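Local structure of putative glucarate dehydratase (Pseudomonas fluorescens, 4IT1) at residues G68-D73 with Y133-V138; L219-E224 with G246-E251. The protein probably dehydrates D-glucarate to 5-dehydro-4-deoxy-D-glucarate as a magnesium-dependent member of the mandelate racemase/muconate lactonizing enzyme family. One frame throughout, in Å; residues are numbered along the deposited sequence.

Interaction 1 of 2, residues G68-D73 with Y133-V138; sequences GESYGD and YSAFEV
Ser70 and Ala135 make the one side-chain contact between 68-73 and 133-138, which lie on strand 65-70 and helix 128-148. The methyl CB of Ala135 lies 3.7 Å from CB of Ser70. With chi1 at -163°, OG of Ser70 swings beside the carbonyl carbon, where it meets the same Ala135 methyl at an equal distance. At Gly68 the fit is backbone to backbone: its CA stands 4.1 Å from Ala135 O, and a modelled CB would come within 2.8 Å of that oxygen, so the helix could hardly lie this close over a side chain.

No direct hydrogen bond crosses between 68-73 and 133-138; water links them. One molecule accepts from Glu69 N and lies 2.9 Å from Ala135 O, to which it donates. A second donates to Ser134 OG at 2.7 Å and, weakly, to Glu69 O. Glu69 N is thus linked to the helix through water, and Glu69 O only weakly, while its CB is directed away from the helix and its carboxylate is paired with Arg53 and bonded to Leu347 N and Ser350 N. Ser134 OG is also bonded to His316 O.

The contact is buried. Gly68 and Ser70 also pair with Ile56 and Ser54 of strand 50-60. A helix packed on a three-stranded antiparallel meander fits the alpha+beta capping domain of the enolase superfamily.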
ATOM      1  N   GLY A  68      14.842   2.447 -16.477  1.00 76.90           N
ATOM      2  CA  GLY A  68      14.525   1.158 -15.851  1.00 67.80           C
ATOM      3  C   GLY A  68      15.615   0.103 -16.015  1.00 66.68           C
ATOM      4  O   GLY A  68      16.433   0.171 -16.933  1.00 74.59           O
ATOM      5  N   GLU A  69      15.631  -0.866 -15.104  1.00 56.23           N
ATOM      6  CA  GLU A  69      16.542  -2.006 -15.166  1.00 54.25           C
ATOM      7  C   GLU A  69      15.773  -3.254 -14.724  1.00 71.38           C
ATOM      8  O   GLU A  69      15.033  -3.214 -13.737  1.00 68.34           O
ATOM      9  CB  GLU A  69      17.752  -1.778 -14.263  1.00 51.72           C
ATOM     10  CG  GLU A  69      18.893  -2.753 -14.466  1.00 48.48           C
ATOM     11  CD  GLU A  69      19.984  -2.629 -13.415  1.00 61.97           C
ATOM     12  OE1 GLU A  69      20.243  -1.507 -12.923  1.00 77.55           O
ATOM     13  OE2 GLU A  69      20.600  -3.664 -13.086  1.00 56.00           O
ATOM     14  N   SER A  70      15.936  -4.357 -15.457  1.00 73.35           N
ATOM     15  CA  SER A  70      15.213  -5.593 -15.142  1.00 66.45           C
ATOM     16  C   SER A  70      15.967  -6.872 -15.513  1.00 59.44           C
ATOM     17  O   SER A  70      17.190  -6.861 -15.658  1.00 47.65           O
ATOM     18  CB  SER A  70      13.826  -5.589 -15.785  1.00 61.99           C
ATOM     19  OG  SER A  70      13.004  -6.560 -15.170  1.00 59.74           O
ATOM     20  N   TYR A  71      15.227  -7.972 -15.639  1.00 49.67           N
ATOM     21  CA  TYR A  71      15.812  -9.284 -15.924  1.00 54.73           C
ATOM     22  C   TYR A  71      16.161  -9.434 -17.405  1.00 50.01           C
ATOM     23  O   TYR A  71      15.422  -8.961 -18.278  1.00 49.68           O
ATOM     24  CB  TYR A  71      14.880 -10.406 -15.443  1.00 51.10           C
ATOM     25  CG  TYR A  71      14.631 -10.368 -13.948  1.00 43.51           C
ATOM     26  CD1 TYR A  71      15.654 -10.648 -13.039  1.00 48.36           C
ATOM     27  CD2 TYR A  71      13.376 -10.044 -13.447  1.00 42.26           C
ATOM     28  CE1 TYR A  71      15.426 -10.610 -11.667  1.00 46.90           C
ATOM     29  CE2 TYR A  71      13.139  -9.996 -12.082  1.00 44.61           C
ATOM     30  CZ  TYR A  71      14.163 -10.285 -11.198  1.00 45.71           C
ATOM     31  OH  TYR A  71      13.913 -10.237  -9.846  1.00 54.73           O
ATOM     32  N   GLY A  72      17.292 -10.084 -17.674  1.00 54.55           N
ATOM     33  CA  GLY A  72      17.845 -10.148 -19.031  1.00 67.01           C
ATOM     34  C   GLY A  72      17.795 -11.492 -19.735  1.00 73.34           C
ATOM     35  O   GLY A  72      18.375 -11.654 -20.815  1.00 83.61           O
ATOM     36  N   ASP A  73      17.110 -12.458 -19.126  1.00 64.90           N
ATOM     37  CA  ASP A  73      16.907 -13.773 -19.739  1.00 68.46           C
ATOM     38  C   ASP A  73      15.952 -13.642 -20.919  1.00 55.22           C
ATOM     39  O   ASP A  73      15.096 -12.752 -20.944  1.00 51.33           O
ATOM     40  CB  ASP A  73      16.340 -14.762 -18.721  1.00 65.91           C
ATOM     41  CG  ASP A  73      15.037 -14.289 -18.135  1.00 64.57           C
ATOM     42  OD1 ASP A  73      13.979 -14.512 -18.761  1.00 64.55           O
ATOM     43  OD2 ASP A  73      15.080 -13.665 -17.056  1.00 72.81           O
ATOM     44  N   TYR A 133       5.594  -5.518 -15.027  1.00 54.79           N
ATOM     45  CA  TYR A 133       5.034  -4.281 -14.487  1.00 54.49           C
ATOM     46  C   TYR A 133       6.135  -3.490 -13.783  1.00 56.86           C
ATOM     47  O   TYR A 133       6.359  -2.324 -14.099  1.00 62.27           O
ATOM     48  CB  TYR A 133       3.847  -4.549 -13.555  1.00 54.94           C
ATOM     49  CG  TYR A 133       3.212  -3.286 -13.002  1.00 62.67           C
ATOM     50  CD1 TYR A 133       2.399  -2.478 -13.801  1.00 59.58           C
ATOM     51  CD2 TYR A 133       3.433  -2.892 -11.678  1.00 61.08           C
ATOM     52  CE1 TYR A 133       1.825  -1.320 -13.299  1.00 64.55           C
ATOM     53  CE2 TYR A 133       2.865  -1.737 -11.165  1.00 54.09           C
ATOM     54  CZ  TYR A 133       2.062  -0.954 -11.976  1.00 64.23           C
ATOM     55  OH  TYR A 133       1.495   0.196 -11.467  1.00 54.86           O
ATOM     56  N   SER A 134       6.847  -4.147 -12.872  1.00 52.32           N
ATOM     57  CA  SER A 134       7.937  -3.515 -12.131  1.00 52.80           C
ATOM     58  C   SER A 134       8.993  -2.875 -13.035  1.00 63.60           C
ATOM     59  O   SER A 134       9.517  -1.806 -12.715  1.00 73.04           O
ATOM     60  CB  SER A 134       8.606  -4.523 -11.206  1.00 46.47           C
ATOM     61  OG  SER A 134       9.826  -4.016 -10.684  1.00 43.59           O
ATOM     62  N   ALA A 135       9.310  -3.538 -14.147  1.00 65.54           N
ATOM     63  CA  ALA A 135      10.338  -3.062 -15.075  1.00 62.65           C
ATOM     64  C   ALA A 135      10.023  -1.652 -15.592  1.00 63.77           C
ATOM     65  O   ALA A 135      10.887  -0.764 -15.579  1.00 57.37           O
ATOM     66  CB  ALA A 135      10.502  -4.036 -16.230  1.00 65.91           C
ATOM     67  N   PHE A 136       8.775  -1.458 -16.014  1.00 56.83           N
ATOM     68  CA  PHE A 136       8.326  -0.191 -16.563  1.00 60.87           C
ATOM     69  C   PHE A 136       7.824   0.799 -15.506  1.00 69.31           C
ATOM     70  O   PHE A 136       8.011   2.010 -15.660  1.00 61.97           O
ATOM     71  CB  PHE A 136       7.274  -0.429 -17.646  1.00 61.15           C
ATOM     72  CG  PHE A 136       7.809  -1.160 -18.848  1.00 77.00           C
ATOM     73  CD1 PHE A 136       8.879  -0.642 -19.577  1.00 78.99           C
ATOM     74  CD2 PHE A 136       7.252  -2.368 -19.251  1.00 85.79           C
ATOM     75  CE1 PHE A 136       9.381  -1.314 -20.683  1.00 84.00           C
ATOM     76  CE2 PHE A 136       7.747  -3.044 -20.360  1.00 85.95           C
ATOM     77  CZ  PHE A 136       8.812  -2.516 -21.076  1.00 89.82           C
ATOM     78  N   GLU A 137       7.198   0.283 -14.444  1.00 67.32           N
ATOM     79  CA  GLU A 137       6.718   1.113 -13.329  1.00 66.10           C
ATOM     80  C   GLU A 137       7.808   2.070 -12.851  1.00 56.63           C
ATOM     81  O   GLU A 137       7.567   3.270 -12.726  1.00 56.51           O
ATOM     82  CB  GLU A 137       6.209   0.238 -12.167  1.00 62.89           C
ATOM     83  CG  GLU A 137       5.419   0.985 -11.092  1.00 54.70           C
ATOM     84  CD  GLU A 137       6.124   1.056  -9.735  1.00 58.07           C
ATOM     85  OE1 GLU A 137       7.353   0.835  -9.648  1.00 55.31           O
ATOM     86  OE2 GLU A 137       5.439   1.343  -8.732  1.00 60.61           O
ATOM     87  N   VAL A 138       9.004   1.532 -12.614  1.00 50.28           N
ATOM     88  CA  VAL A 138      10.149   2.329 -12.188  1.00 57.52           C
ATOM     89  C   VAL A 138      10.421   3.464 -13.180  1.00 67.07           C
ATOM     90  O   VAL A 138      10.552   4.619 -12.776  1.00 68.77           O
ATOM     91  CB  VAL A 138      11.399   1.447 -11.953  1.00 54.54           C
ATOM     92  CG1 VAL A 138      12.645   2.289 -11.705  1.00 46.46           C
ATOM     93  CG2 VAL A 138      11.162   0.501 -10.783  1.00 46.38           C
TER
HETATM   94  O   HOH W   1      12.187  -3.464 -11.833  1.00 53.57           O
HETATM   95  O   HOH W   2      12.824  -1.186 -13.463  1.00 72.51           O

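Interaction 2 of 2, residues L219-E224 with G246-E251; sequences LPPEHE and GNWSLE
The indole of Trp248 has Glu224 OE1 at its edge, near the ring plane and 4.0 Å from CZ2, and a water lying in the plane at the edge. Pro221 comes in obliquely, its CB 3.8 Å from Trp248 NE1 and 4.0 Å from CE2. The Glu224 carboxylate does not lie flat with the indole: the two planes are 58° apart. Trp248 CG lies beside its backbone N, anti to the carbonyl carbon (chi1 -61°); the CB bond is directed toward 219-224, and the ring meets Pro221 and Glu224 in the first turn of helix 221-234.

The polar link is that water. It accepts from Trp248 NE1 and donates to Glu224 OE1, both at 2.7 Å, and donates also to Leu219 O, so three groups fix its place. Glu224 OE2 receives Leu219 N at 3.0 Å in a nearly straight bond (171°), met from above the carboxylate plane, and takes Thr218 N as well. A glutamine in its place would probably leave either the water or the N-H groups of Leu219 and Thr218 without an acceptor, since one of its two end groups is an NH2.

Met256 of helix 250-260 touches both Pro221 and Trp248. These segments follow strands 212-215 and 240-243, an arrangement characteristic of neighbouring beta-alpha units in the modified TIM barrel of the enolase superfamily, where Asp243, at the end of strand 240-243, is a magnesium ligand.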
ATOM      1  N   LEU A 219      29.347 -24.908   0.513  1.00 50.23           N
ATOM      2  CA  LEU A 219      30.387 -25.788   1.041  1.00 54.60           C
ATOM      3  C   LEU A 219      29.842 -26.585   2.231  1.00 49.62           C
ATOM      4  O   LEU A 219      28.775 -26.256   2.746  1.00 57.89           O
ATOM      5  CB  LEU A 219      31.633 -24.964   1.423  1.00 56.33           C
ATOM      6  CG  LEU A 219      32.787 -24.802   0.409  1.00 62.28           C
ATOM      7  CD1 LEU A 219      32.341 -24.505  -1.020  1.00 56.79           C
ATOM      8  CD2 LEU A 219      33.771 -23.739   0.875  1.00 56.89           C
ATOM      9  N   PRO A 220      30.559 -27.636   2.672  1.00 52.47           N
ATOM     10  CA  PRO A 220      30.060 -28.374   3.834  1.00 52.80           C
ATOM     11  C   PRO A 220      29.634 -27.431   4.967  1.00 61.54           C
ATOM     12  O   PRO A 220      30.341 -26.456   5.261  1.00 57.70           O
ATOM     13  CB  PRO A 220      31.260 -29.222   4.248  1.00 56.57           C
ATOM     14  CG  PRO A 220      31.984 -29.468   2.968  1.00 56.81           C
ATOM     15  CD  PRO A 220      31.808 -28.221   2.143  1.00 54.80           C
ATOM     16  N   PRO A 221      28.460 -27.696   5.571  1.00 54.27           N
ATOM     17  CA  PRO A 221      27.920 -26.744   6.542  1.00 52.93           C
ATOM     18  C   PRO A 221      28.812 -26.520   7.782  1.00 54.68           C
ATOM     19  O   PRO A 221      28.889 -25.393   8.261  1.00 57.27           O
ATOM     20  CB  PRO A 221      26.528 -27.320   6.892  1.00 46.67           C
ATOM     21  CG  PRO A 221      26.512 -28.716   6.360  1.00 50.40           C
ATOM     22  CD  PRO A 221      27.491 -28.753   5.222  1.00 53.92           C
ATOM     23  N   GLU A 222      29.492 -27.558   8.272  1.00 52.06           N
ATOM     24  CA  GLU A 222      30.502 -27.382   9.327  1.00 60.37           C
ATOM     25  C   GLU A 222      31.616 -26.424   8.908  1.00 63.20           C
ATOM     26  O   GLU A 222      32.101 -25.636   9.725  1.00 66.36           O
ATOM     27  CB  GLU A 222      31.124 -28.714   9.758  1.00 66.46           C
ATOM     28  CG  GLU A 222      30.318 -29.496  10.785  1.00 77.67           C
ATOM     29  CD  GLU A 222      29.353 -30.489  10.159  1.00 96.79           C
ATOM     30  OE1 GLU A 222      29.164 -30.462   8.918  1.00100.25           O
ATOM     31  OE2 GLU A 222      28.780 -31.303  10.914  1.00 98.43           O
ATOM     32  N   HIS A 223      32.020 -26.499   7.642  1.00 57.15           N
ATOM     33  CA  HIS A 223      33.074 -25.627   7.139  1.00 59.20           C
ATOM     34  C   HIS A 223      32.574 -24.198   7.065  1.00 60.02           C
ATOM     35  O   HIS A 223      33.303 -23.263   7.402  1.00 78.20           O
ATOM     36  CB  HIS A 223      33.609 -26.091   5.776  1.00 62.82           C
ATOM     37  CG  HIS A 223      34.633 -25.170   5.184  1.00 67.70           C
ATOM     38  ND1 HIS A 223      35.965 -25.202   5.545  1.00 66.09           N
ATOM     39  CD2 HIS A 223      34.517 -24.175   4.270  1.00 63.83           C
ATOM     40  CE1 HIS A 223      36.623 -24.272   4.877  1.00 63.59           C
ATOM     41  NE2 HIS A 223      35.769 -23.634   4.096  1.00 71.66           N
ATOM     42  N   GLU A 224      31.329 -24.025   6.638  1.00 62.03           N
ATOM     43  CA  GLU A 224      30.763 -22.688   6.507  1.00 57.70           C
ATOM     44  C   GLU A 224      30.547 -22.038   7.880  1.00 58.05           C
ATOM     45  O   GLU A 224      30.728 -20.832   8.021  1.00 53.09           O
ATOM     46  CB  GLU A 224      29.473 -22.707   5.677  1.00 52.22           C
ATOM     47  CG  GLU A 224      29.686 -23.057   4.207  1.00 58.99           C
ATOM     48  CD  GLU A 224      28.407 -23.010   3.374  1.00 55.60           C
ATOM     49  OE1 GLU A 224      27.332 -23.423   3.868  1.00 57.46           O
ATOM     50  OE2 GLU A 224      28.477 -22.561   2.212  1.00 49.34           O
ATOM     51  N   GLY A 246      17.935 -22.568   1.177  1.00 41.56           N
ATOM     52  CA  GLY A 246      17.174 -23.774   1.465  1.00 39.93           C
ATOM     53  C   GLY A 246      17.935 -25.063   1.264  1.00 45.17           C
ATOM     54  O   GLY A 246      17.326 -26.113   1.068  1.00 44.49           O
ATOM     55  N   ASN A 247      19.264 -25.005   1.323  1.00 42.71           N
ATOM     56  CA  ASN A 247      20.054 -26.200   1.035  1.00 38.18           C
ATOM     57  C   ASN A 247      20.385 -27.053   2.240  1.00 36.62           C
ATOM     58  O   ASN A 247      21.174 -27.997   2.135  1.00 41.20           O
ATOM     59  CB  ASN A 247      21.314 -25.861   0.236  1.00 44.14           C
ATOM     60  CG  ASN A 247      21.644 -26.917  -0.802  1.00 54.05           C
ATOM     61  OD1 ASN A 247      20.799 -27.748  -1.165  1.00 54.64           O
ATOM     62  ND2 ASN A 247      22.873 -26.891  -1.290  1.00 53.72           N
ATOM     63  N   TRP A 248      19.783 -26.732   3.384  1.00 35.11           N
ATOM     64  CA  TRP A 248      19.926 -27.569   4.580  1.00 41.60           C
ATOM     65  C   TRP A 248      18.621 -28.247   4.965  1.00 40.48           C
ATOM     66  O   TRP A 248      17.573 -27.605   5.035  1.00 46.92           O
ATOM     67  CB  TRP A 248      20.419 -26.764   5.795  1.00 41.52           C
ATOM     68  CG  TRP A 248      21.764 -26.114   5.647  1.00 49.52           C
ATOM     69  CD1 TRP A 248      22.713 -26.379   4.698  1.00 47.36           C
ATOM     70  CD2 TRP A 248      22.324 -25.112   6.503  1.00 53.84           C
ATOM     71  NE1 TRP A 248      23.815 -25.590   4.898  1.00 53.06           N
ATOM     72  CE2 TRP A 248      23.606 -24.805   6.001  1.00 59.42           C
ATOM     73  CE3 TRP A 248      21.861 -24.438   7.646  1.00 51.54           C
ATOM     74  CZ2 TRP A 248      24.435 -23.843   6.598  1.00 62.33           C
ATOM     75  CZ3 TRP A 248      22.684 -23.487   8.238  1.00 53.88           C
ATOM     76  CH2 TRP A 248      23.957 -23.201   7.713  1.00 62.21           C
ATOM     77  N   SER A 249      18.687 -29.544   5.234  1.00 43.48           N
ATOM     78  CA  SER A 249      17.556 -30.226   5.832  1.00 51.89           C
ATOM     79  C   SER A 249      17.250 -29.573   7.187  1.00 51.55           C
ATOM     80  O   SER A 249      18.070 -28.835   7.744  1.00 50.67           O
ATOM     81  CB  SER A 249      17.863 -31.708   6.018  1.00 40.27           C
ATOM     82  OG  SER A 249      18.967 -31.886   6.891  1.00 53.44           O
ATOM     83  N   LEU A 250      16.056 -29.841   7.694  1.00 47.37           N
ATOM     84  CA  LEU A 250      15.666 -29.414   9.022  1.00 56.82           C
ATOM     85  C   LEU A 250      16.703 -29.831  10.089  1.00 60.14           C
ATOM     86  O   LEU A 250      17.125 -28.996  10.897  1.00 50.46           O
ATOM     87  CB  LEU A 250      14.277 -29.971   9.336  1.00 46.29           C
ATOM     88  CG  LEU A 250      13.581 -29.647  10.651  1.00 56.98           C
ATOM     89  CD1 LEU A 250      13.393 -28.146  10.827  1.00 51.15           C
ATOM     90  CD2 LEU A 250      12.255 -30.393  10.684  1.00 51.67           C
ATOM     91  N   GLU A 251      17.119 -31.102  10.065  1.00 56.80           N
ATOM     92  CA  GLU A 251      18.061 -31.653  11.059  1.00 59.25           C
ATOM     93  C   GLU A 251      19.435 -30.985  11.008  1.00 56.44           C
ATOM     94  O   GLU A 251      20.051 -30.742  12.050  1.00 57.66           O
ATOM     95  CB  GLU A 251      18.214 -33.174  10.911  1.00 62.43           C
ATOM     96  CG  GLU A 251      16.959 -34.001  11.204  1.00 83.56           C
ATOM     97  CD  GLU A 251      16.432 -33.861  12.629  1.00 95.59           C
ATOM     98  OE1 GLU A 251      15.192 -33.849  12.801  1.00 88.99           O
ATOM     99  OE2 GLU A 251      17.242 -33.770  13.579  1.00 97.31           O
TER
HETATM  100  O   HOH W   3      26.159 -25.879   3.549  1.00 54.39           O

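Both segments of interaction 1 come earlier in the chain than those of interaction 2, and the two contacts lie on opposite sides of its centre, 34 Å apart between centres and about 17 Å between nearest atoms. They share no helix, strand or sheet. Interaction 1 belongs to the three-stranded antiparallel sheet of the capping domain and joins it to helix 128-148. Interaction 2 belongs to the parallel strands of the barrel, where the first turn of helix 221-234 meets the loop that leads into helix 250-260. The domains are nevertheless in contact near interaction 1, since Ser134 and Glu69 bond His316, Leu347 and Ser350 of the barrel domain.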